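Type III effector HopU1 (Pseudomonas syringae pv. tomato, PDB 3U0J) is a bacterial effector that targets plant immunity, probably by transferring ADP-ribose from NAD+ to arginine side chains of host proteins. Local coordinates at residues 75-80 with 90-95; 97-102 with 241-246. One frame throughout, in Å; residues are numbered along the deposited sequence.

Interaction 1 of 2, residues 75-80 with 90-95; sequences KHFRAE and EECSAI
With chi1 at -179°, which sets CG opposite the backbone N, Phe77 extends its ring from helix 75-80 to Cys92 of helix 89-99. The thiol answers with SG lying beside its backbone N and anti to the carbonyl carbon (chi1 -66°), which directs the sulfur outward between the two helices. The result is a Cys sulfur-aromatic contact that joins two helices linked by a short loop. Phe77 CE2 and Cys92 SG are 3.8 Å apart, while Phe77 CZ is already 4.4 Å from Cys92 SG, so the ring meets the sulfur chiefly through one meta carbon. The approach is oblique: SG stands 5.0 Å from the centroid of the Phe77 ring and 61° off its normal.

The neighbouring residue of the same turn, Arg78, reaches the thiol by another route. Its CB-CA bond does not aim at helix 89-99, but the chain runs extended from CG to NE and carries the guanidinium forward until NH2 touches Cys92 SG, again obliquely. That guanidinium is held by loop carbonyls on both of its terminal nitrogens: NH1 donates to Phe72 O and NH2 to Val87 O. These bonds fix its rotation, and the approach of NH2 to the sulfur adds a van der Waals contact to them.

Around the pair, aromatic rings complete the setting. Phe72 meets Phe77 edge-to-face, and Phe72 and Tyr84 both touch the Cys92 side chain as well as the Phe77 ring. One residue earlier in helix 89-99, Glu91 OE2 makes a salt bridge with Arg157 NE in helix 145-162. At the thiol itself, Cys92 SG is flanked by two groups, Arg78 NH2 at 3.9 Å and, 4.8 Å from that nitrogen, Phe77 CE2.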
loop_
_atom_site.group_PDB
_atom_site.type_symbol
_atom_site.label_atom_id
_atom_site.label_comp_id
_atom_site.label_asym_id
_atom_site.label_seq_id
_atom_site.Cartn_x
_atom_site.Cartn_y
_atom_site.Cartn_z
ATOM N N LYS A 75 8.755 -5.033 23.379
ATOM C CA LYS A 75 7.909 -4.359 24.343
ATOM C C LYS A 75 7.958 -2.825 24.231
ATOM O O LYS A 75 6.946 -2.150 24.496
ATOM C CB LYS A 75 8.246 -4.883 25.744
ATOM C CG LYS A 75 8.257 -3.886 26.867
ATOM C CD LYS A 75 9.671 -3.365 27.149
ATOM C CE LYS A 75 9.622 -2.181 28.141
ATOM N NZ LYS A 75 10.964 -1.728 28.664
ATOM N N HIS A 76 9.103 -2.284 23.801
ATOM C CA HIS A 76 9.261 -0.831 23.575
ATOM C C HIS A 76 8.501 -0.307 22.363
ATOM O O HIS A 76 8.260 0.889 22.265
ATOM C CB HIS A 76 10.742 -0.425 23.415
ATOM C CG HIS A 76 11.624 -0.885 24.537
ATOM N ND1 HIS A 76 12.342 -2.065 24.487
ATOM C CD2 HIS A 76 11.894 -0.330 25.744
ATOM C CE1 HIS A 76 13.019 -2.217 25.612
ATOM N NE2 HIS A 76 12.764 -1.180 26.393
ATOM N N PHE A 77 8.146 -1.184 21.427
ATOM C CA PHE A 77 7.528 -0.722 20.197
ATOM C C PHE A 77 6.156 -0.104 20.431
ATOM O O PHE A 77 5.879 0.992 19.969
ATOM C CB PHE A 77 7.432 -1.828 19.155
ATOM C CG PHE A 77 6.825 -1.365 17.863
ATOM C CD1 PHE A 77 7.533 -0.528 17.014
ATOM C CD2 PHE A 77 5.525 -1.735 17.514
ATOM C CE1 PHE A 77 6.971 -0.081 15.828
ATOM C CE2 PHE A 77 4.950 -1.287 16.325
ATOM C CZ PHE A 77 5.678 -0.459 15.482
ATOM N N ARG A 78 5.303 -0.809 21.153
ATOM C CA ARG A 78 3.974 -0.296 21.443
ATOM C C ARG A 78 4.001 0.817 22.499
ATOM O O ARG A 78 3.031 1.565 22.676
ATOM C CB ARG A 78 3.036 -1.453 21.835
ATOM C CG ARG A 78 2.457 -2.178 20.608
ATOM C CD ARG A 78 2.024 -3.631 20.847
ATOM N NE ARG A 78 1.881 -4.321 19.571
ATOM C CZ ARG A 78 2.920 -4.682 18.821
ATOM N NH1 ARG A 78 4.144 -4.419 19.251
ATOM N NH2 ARG A 78 2.753 -5.301 17.652
ATOM N N ALA A 79 5.120 0.931 23.204
ATOM C CA ALA A 79 5.292 2.027 24.149
ATOM C C ALA A 79 5.654 3.337 23.423
ATOM O O ALA A 79 5.321 4.423 23.889
ATOM C CB ALA A 79 6.335 1.675 25.182
ATOM N N GLU A 80 6.320 3.225 22.274
ATOM C CA GLU A 80 6.704 4.390 21.489
ATOM C C GLU A 80 5.618 4.690 20.486
ATOM O O GLU A 80 5.483 5.810 20.018
ATOM C CB GLU A 80 8.053 4.160 20.787
ATOM C CG GLU A 80 9.238 4.204 21.764
ATOM C CD GLU A 80 10.448 3.333 21.385
ATOM O OE1 GLU A 80 11.051 2.762 22.327
ATOM O OE2 GLU A 80 10.807 3.230 20.182
ATOM N N GLU A 90 2.582 -9.793 13.430
ATOM C CA GLU A 90 2.385 -10.303 12.083
ATOM C C GLU A 90 1.841 -9.182 11.187
ATOM O O GLU A 90 2.165 -9.113 10.004
ATOM C CB GLU A 90 1.469 -11.543 12.089
ATOM C CG GLU A 90 2.067 -12.772 12.792
ATOM C CD GLU A 90 1.884 -12.795 14.333
ATOM O OE1 GLU A 90 1.503 -11.766 14.939
ATOM O OE2 GLU A 90 2.125 -13.861 14.942
ATOM N N GLU A 91 1.044 -8.285 11.756
ATOM C CA GLU A 91 0.471 -7.198 10.975
ATOM C C GLU A 91 1.502 -6.115 10.706
ATOM O O GLU A 91 1.641 -5.624 9.578
ATOM C CB GLU A 91 -0.774 -6.637 11.658
ATOM C CG GLU A 91 -1.994 -7.492 11.415
ATOM C CD GLU A 91 -2.987 -7.498 12.562
ATOM O OE1 GLU A 91 -2.659 -6.974 13.651
ATOM O OE2 GLU A 91 -4.109 -8.020 12.368
ATOM N N CYS A 92 2.252 -5.750 11.733
ATOM C CA CYS A 92 3.345 -4.808 11.510
ATOM C C CYS A 92 4.245 -5.320 10.400
ATOM O O CYS A 92 4.580 -4.584 9.481
ATOM C CB CYS A 92 4.145 -4.589 12.787
ATOM S SG CYS A 92 3.182 -3.764 14.040
ATOM N N SER A 93 4.608 -6.599 10.488
ATOM C CA SER A 93 5.498 -7.236 9.517
ATOM C C SER A 93 4.932 -7.195 8.096
ATOM O O SER A 93 5.666 -6.984 7.130
ATOM C CB SER A 93 5.795 -8.688 9.924
ATOM O OG SER A 93 6.363 -8.746 11.217
ATOM N N ALA A 94 3.626 -7.412 7.970
ATOM C CA ALA A 94 2.997 -7.375 6.670
ATOM C C ALA A 94 3.118 -5.951 6.117
ATOM O O ALA A 94 3.459 -5.760 4.951
ATOM C CB ALA A 94 1.574 -7.810 6.765
ATOM N N ILE A 95 2.875 -4.939 6.943
ATOM C CA ILE A 95 3.033 -3.579 6.437
ATOM C C ILE A 95 4.487 -3.344 6.030
ATOM O O ILE A 95 4.770 -2.889 4.923
ATOM C CB ILE A 95 2.677 -2.538 7.474
ATOM C CG1 ILE A 95 1.182 -2.524 7.743
ATOM C CG2 ILE A 95 3.145 -1.178 7.014
ATOM C CD1 ILE A 95 0.848 -1.724 8.974
#

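Interaction 2 of 2, residues 97-102 with 241-246; sequences MHTAQD and EIMLPM
His98 and Met243 supply the sulfur-aromatic part of this contact, toward the C-terminal part of helix 89-99. Met243 reaches out from its strand with CG anti to the backbone N, then bends at the thioether (chi3 -75°), bringing its terminal methyl to the imidazole: Met243 CE lies 3.8 Å from His98 CD2. Met243 SD is 5.2 Å from the centroid of the His98 ring and 49° off the normal, so the thioether comes in obliquely.

Methyl contacts continue the interface at Thr99, whose CG2 lies 4.3 Å from Met243 CE. The same methyl approaches a carboxylate, with Thr99 CG2 4.2 Å from Glu241 OE2, a van der Waals approach between an apolar group and an acidic oxygen.

Strand 241-243 is the middle strand of a small antiparallel sheet, and Glu241 ends a Glu-x-Glu sequence. In arginine-specific ADP-ribosyltransferases such a sequence carries the conserved active-site glutamate, so this contact probably borders the NAD-binding cleft.

The polar ends look outside the two segments. Glu241 OE1 bonds to Ser234 OG, and OE2 weakly to Ser199 OG on the adjacent strand. Thr99 OG1 bonds to Tyr96 O one turn back and to Gln235 N, while His98 ND1 bonds to His147 NE2, which helps to set the ring's rotation.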
loop_
_atom_site.group_PDB
_atom_site.type_symbol
_atom_site.label_atom_id
_atom_site.label_comp_id
_atom_site.label_asym_id
_atom_site.label_seq_id
_atom_site.Cartn_x
_atom_site.Cartn_y
_atom_site.Cartn_z
ATOM N N MET A 97 6.899 -5.436 5.201
ATOM C CA MET A 97 7.312 -6.208 4.035
ATOM C C MET A 97 6.693 -5.655 2.763
ATOM O O MET A 97 7.308 -5.708 1.699
ATOM C CB MET A 97 6.958 -7.681 4.192
ATOM C CG MET A 97 7.841 -8.404 5.182
ATOM S SD MET A 97 7.334 -10.106 5.450
ATOM C CE MET A 97 8.962 -10.799 5.579
ATOM N N HIS A 98 5.496 -5.095 2.871
ATOM C CA HIS A 98 4.850 -4.498 1.703
ATOM C C HIS A 98 5.479 -3.157 1.275
ATOM O O HIS A 98 5.412 -2.793 0.096
ATOM C CB HIS A 98 3.360 -4.325 1.961
ATOM C CG HIS A 98 2.542 -4.168 0.720
ATOM N ND1 HIS A 98 2.093 -5.243 -0.013
ATOM C CD2 HIS A 98 2.072 -3.061 0.094
ATOM C CE1 HIS A 98 1.387 -4.807 -1.045
ATOM N NE2 HIS A 98 1.352 -3.488 -0.997
ATOM N N THR A 99 6.080 -2.426 2.217
ATOM C CA THR A 99 6.656 -1.116 1.914
ATOM C C THR A 99 8.121 -1.232 1.513
ATOM O O THR A 99 8.779 -0.231 1.200
ATOM C CB THR A 99 6.585 -0.162 3.121
ATOM O OG1 THR A 99 7.371 -0.678 4.210
ATOM C CG2 THR A 99 5.159 0.044 3.560
ATOM N N ALA A 100 8.628 -2.460 1.534
ATOM C CA ALA A 100 10.042 -2.704 1.297
ATOM C C ALA A 100 10.301 -3.137 -0.128
ATOM O O ALA A 100 9.389 -3.470 -0.874
ATOM C CB ALA A 100 10.574 -3.760 2.262
ATOM N N GLN A 101 11.573 -3.168 -0.488
ATOM C CA GLN A 101 11.964 -3.487 -1.842
ATOM C C GLN A 101 12.793 -4.762 -1.817
ATOM O O GLN A 101 13.329 -5.148 -2.850
ATOM C CB GLN A 101 12.814 -2.346 -2.389
ATOM C CG GLN A 101 12.393 -1.798 -3.729
ATOM C CD GLN A 101 11.078 -1.002 -3.688
ATOM O OE1 GLN A 101 10.766 -0.310 -2.704
ATOM N NE2 GLN A 101 10.311 -1.086 -4.782
ATOM N N ASP A 102 12.892 -5.409 -0.648
ATOM C CA ASP A 102 13.842 -6.501 -0.430
ATOM C C ASP A 102 13.301 -7.899 -0.449
ATOM O O ASP A 102 14.081 -8.827 -0.294
ATOM C CB ASP A 102 14.486 -6.402 0.937
ATOM C CG ASP A 102 14.885 -5.017 1.294
ATOM O OD1 ASP A 102 15.312 -4.277 0.372
ATOM O OD2 ASP A 102 14.777 -4.681 2.501
ATOM N N GLU A 241 3.940 7.830 4.861
ATOM C CA GLU A 241 2.861 7.320 4.030
ATOM C C GLU A 241 1.528 6.956 4.715
ATOM O O GLU A 241 1.471 6.535 5.863
ATOM C CB GLU A 241 3.352 6.176 3.153
ATOM C CG GLU A 241 4.182 5.185 3.866
ATOM C CD GLU A 241 4.973 4.306 2.909
ATOM O OE1 GLU A 241 6.193 4.131 3.191
ATOM O OE2 GLU A 241 4.381 3.806 1.892
ATOM N N ILE A 242 0.457 7.160 3.959
ATOM C CA ILE A 242 -0.877 6.733 4.306
ATOM C C ILE A 242 -1.255 5.686 3.255
ATOM O O ILE A 242 -1.040 5.921 2.060
ATOM C CB ILE A 242 -1.827 7.915 4.185
ATOM C CG1 ILE A 242 -1.367 9.066 5.076
ATOM C CG2 ILE A 242 -3.226 7.498 4.520
ATOM C CD1 ILE A 242 -1.212 8.678 6.512
ATOM N N MET A 243 -1.780 4.531 3.685
ATOM C CA MET A 243 -2.110 3.422 2.772
ATOM C C MET A 243 -3.624 3.199 2.795
ATOM O O MET A 243 -4.252 3.363 3.846
ATOM C CB MET A 243 -1.348 2.143 3.179
ATOM C CG MET A 243 -1.514 0.905 2.253
ATOM S SD MET A 243 -0.469 -0.542 2.654
ATOM C CE MET A 243 1.122 -0.007 2.067
ATOM N N LEU A 244 -4.222 2.872 1.647
ATOM C CA LEU A 244 -5.669 2.623 1.591
ATOM C C LEU A 244 -5.968 1.146 1.462
ATOM O O LEU A 244 -5.184 0.414 0.887
ATOM C CB LEU A 244 -6.311 3.336 0.403
ATOM C CG LEU A 244 -6.475 4.856 0.450
ATOM C CD1 LEU A 244 -6.647 5.289 1.871
ATOM C CD2 LEU A 244 -5.255 5.513 -0.107
ATOM N N PRO A 245 -7.120 0.700 1.974
ATOM C CA PRO A 245 -7.555 -0.692 1.795
ATOM C C PRO A 245 -7.821 -1.011 0.324
ATOM O O PRO A 245 -8.096 -0.088 -0.433
ATOM C CB PRO A 245 -8.885 -0.746 2.558
ATOM C CG PRO A 245 -8.889 0.452 3.452
ATOM C CD PRO A 245 -8.101 1.493 2.736
ATOM N N MET A 246 -7.761 -2.289 -0.061
ATOM C CA MET A 246 -8.148 -2.731 -1.406
ATOM C C MET A 246 -9.427 -2.033 -1.898
ATOM O O MET A 246 -10.309 -1.704 -1.101
ATOM C CB MET A 246 -8.384 -4.247 -1.426
ATOM C CG MET A 246 -7.175 -5.119 -1.164
ATOM S SD MET A 246 -7.683 -6.841 -0.966
ATOM C CE MET A 246 -9.339 -6.656 -0.332
#

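Overall arrangement
Both interactions use helix 89-99, 75-80/90-95 nearer its start and 97-102/241-246 toward its end, with centres about 15 Å apart. Each is buried, yet interaction 2 lies about 3 Å from the centre of the chain and interaction 1 about 17 Å, toward the periphery. Sulfur against an aromatic ring recurs in both, but a cysteine thiol meets phenylalanine in the first and a methionine thioether meets histidine in the second. The outer contact is local, pairing successive helices and including a guanidinium held by loop carbonyls. The central one joins segments 139 residues apart and brings a helix end to a sheet strand bearing a carboxylate.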